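Local structure of endoglucanase CEL5A (Eubacterium cellulosolvens, 4AEK) at residues V57-R62 and G108-P113. The protein is an endoglucanase that probably hydrolyses internal beta-1,4 linkages of glucans, here represented by a family 65 carbohydrate-binding module that probably binds beta-glucan chains. Sequence-based numbering, arbitrary orientation.
Sequences VLIFAR and GVKPLP
V57 and K110 face each other as an antiparallel hydrogen-bonded pair, and their backbones are joined twice: V57 N reaches K110 O at 2.9 Å, and K110 N returns to V57 O at 2.8 Å. The same exchange is repeated by I59 and G108, where I59 N meets G108 O at 2.7 Å and G108 N meets I59 O at 2.9 Å. Three of these four bonds are nearly straight at the hydrogen; V57 N to K110 O is more bent, at 146°. Between these two doubly bonded pairs lies the non-hydrogen-bonded pair L58 and V109, whose CA-H groups make bent contacts with G108 O and V57 O respectively, besides the N-H bond each carbonyl accepts. Such alternation sends V57, I59 and K110 to one face, L58 and V109 to the other.

Apolar packing divides accordingly. L58 has CG anti to the backbone N (chi1 -179°), and chi2 near 65° brings CD1 toward the neighbouring strand, close to G108 O and 3.9 Å from V109 CG2, the two side chains meeting at a slant; I92 of helix 89-96 also packs on L58. On the other face, I59 CG1 lies 4.2 Å from K110 CD, while the aliphatic stem of K110 carries NZ away to hydrogen bonds with W24 O and S26 OG, and K110 makes a cation-pi contact with W24. Past the strand end, L112 CD2 meets V57 CG2 at 4.0 Å, the side chains crossing roughly at right angles.

This is twisted antiparallel pairing between the two central strands, 56-62 and 106-111, of the four-stranded sheet in a beta-sandwich carbohydrate-binding module.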
loop_
_atom_site.group_PDB
_atom_site.type_symbol
_atom_site.label_atom_id
_atom_site.label_comp_id
_atom_site.label_asym_id
_atom_site.label_seq_id
_atom_site.Cartn_x
_atom_site.Cartn_y
_atom_site.Cartn_z
ATOM N N VAL A 57 2.813 2.174 5.912
ATOM C CA VAL A 57 3.475 2.597 4.647
ATOM C C VAL A 57 2.697 1.784 3.567
ATOM O O VAL A 57 2.228 0.647 3.824
ATOM C CB VAL A 57 4.981 2.315 4.921
ATOM C CG1 VAL A 57 5.626 1.167 4.179
ATOM C CG2 VAL A 57 5.810 3.549 5.251
ATOM N N LEU A 58 2.531 2.405 2.427
ATOM C CA LEU A 58 2.130 1.816 1.200
ATOM C C LEU A 58 3.312 1.680 0.250
ATOM O O LEU A 58 4.071 2.636 0.063
ATOM C CB LEU A 58 1.022 2.650 0.570
ATOM C CG LEU A 58 0.388 2.216 -0.743
ATOM C CD1 LEU A 58 -0.332 0.910 -0.509
ATOM C CD2 LEU A 58 -0.582 3.264 -1.287
ATOM N N ILE A 59 3.493 0.494 -0.345
ATOM C CA ILE A 59 4.561 0.223 -1.306
ATOM C C ILE A 59 3.979 -0.074 -2.686
ATOM O O ILE A 59 3.184 -1.009 -2.802
ATOM C CB ILE A 59 5.372 -1.030 -0.944
ATOM C CG1 ILE A 59 5.878 -1.097 0.525
ATOM C CG2 ILE A 59 6.503 -1.183 -1.911
ATOM C CD1 ILE A 59 6.290 0.196 1.021
ATOM N N PHE A 60 4.359 0.684 -3.701
ATOM C CA PHE A 60 4.224 0.319 -5.102
ATOM C C PHE A 60 5.588 -0.078 -5.555
ATOM O O PHE A 60 6.547 0.699 -5.432
ATOM C CB PHE A 60 3.632 1.472 -5.932
ATOM C CG PHE A 60 2.120 1.489 -5.970
ATOM C CD1 PHE A 60 1.390 1.310 -4.814
ATOM C CD2 PHE A 60 1.442 1.733 -7.123
ATOM C CE1 PHE A 60 0.017 1.307 -4.830
ATOM C CE2 PHE A 60 0.055 1.760 -7.138
ATOM C CZ PHE A 60 -0.644 1.566 -5.986
ATOM N N ALA A 61 5.736 -1.302 -6.028
ATOM C CA ALA A 61 7.005 -1.795 -6.459
ATOM C C ALA A 61 6.955 -2.436 -7.823
ATOM O O ALA A 61 5.930 -2.981 -8.265
ATOM C CB ALA A 61 7.619 -2.781 -5.467
ATOM N N ARG A 62 8.093 -2.321 -8.492
ATOM C CA ARG A 62 8.307 -2.926 -9.807
ATOM C C ARG A 62 9.551 -3.672 -9.593
ATOM O O ARG A 62 10.512 -3.080 -9.051
ATOM C CB ARG A 62 8.514 -1.874 -10.893
ATOM C CG ARG A 62 8.861 -2.509 -12.184
ATOM C CD ARG A 62 9.062 -1.454 -13.282
ATOM N NE ARG A 62 10.361 -0.822 -13.102
ATOM C CZ ARG A 62 10.712 0.326 -13.669
ATOM N NH1 ARG A 62 9.862 1.006 -14.421
ATOM N NH2 ARG A 62 11.925 0.809 -13.457
ATOM N N GLY A 108 1.789 -3.264 -1.615
ATOM C CA GLY A 108 1.768 -3.753 -0.271
ATOM C C GLY A 108 1.515 -2.663 0.746
ATOM O O GLY A 108 1.940 -1.554 0.582
ATOM N N VAL A 109 0.751 -3.014 1.781
ATOM C CA VAL A 109 0.511 -2.160 2.895
ATOM C C VAL A 109 1.331 -2.806 4.017
ATOM O O VAL A 109 1.158 -3.988 4.338
ATOM C CB VAL A 109 -0.957 -2.092 3.257
ATOM C CG1 VAL A 109 -1.184 -1.193 4.481
ATOM C CG2 VAL A 109 -1.771 -1.575 2.087
ATOM N N LYS A 110 2.284 -2.048 4.592
ATOM C CA LYS A 110 3.155 -2.651 5.586
ATOM C C LYS A 110 3.267 -1.770 6.824
ATOM O O LYS A 110 3.046 -0.573 6.747
ATOM C CB LYS A 110 4.574 -2.904 5.051
ATOM C CG LYS A 110 4.646 -3.786 3.803
ATOM C CD LYS A 110 6.104 -4.103 3.496
ATOM C CE LYS A 110 6.319 -5.013 2.301
ATOM N NZ LYS A 110 6.050 -6.384 2.678
ATOM N N PRO A 111 3.524 -2.397 7.989
ATOM C CA PRO A 111 3.797 -1.652 9.211
ATOM C C PRO A 111 5.267 -1.283 9.351
ATOM O O PRO A 111 6.186 -1.934 8.848
ATOM C CB PRO A 111 3.382 -2.665 10.296
ATOM C CG PRO A 111 3.775 -3.992 9.732
ATOM C CD PRO A 111 3.741 -3.865 8.205
ATOM N N LEU A 112 5.529 -0.232 10.098
ATOM C CA LEU A 112 6.865 -0.030 10.635
ATOM C C LEU A 112 6.915 -0.728 11.966
ATOM O O LEU A 112 5.875 -1.091 12.502
ATOM C CB LEU A 112 7.108 1.464 10.728
ATOM C CG LEU A 112 6.879 2.342 9.486
ATOM C CD1 LEU A 112 7.191 3.809 9.783
ATOM C CD2 LEU A 112 7.709 1.841 8.322
ATOM N N PRO A 113 8.132 -0.916 12.520
ATOM C CA PRO A 113 8.307 -1.618 13.770
ATOM C C PRO A 113 7.447 -1.029 14.873
ATOM O O PRO A 113 7.277 0.176 14.992
ATOM C CB PRO A 113 9.807 -1.475 14.063
ATOM C CG PRO A 113 10.421 -1.463 12.681
ATOM C CD PRO A 113 9.432 -0.640 11.865
#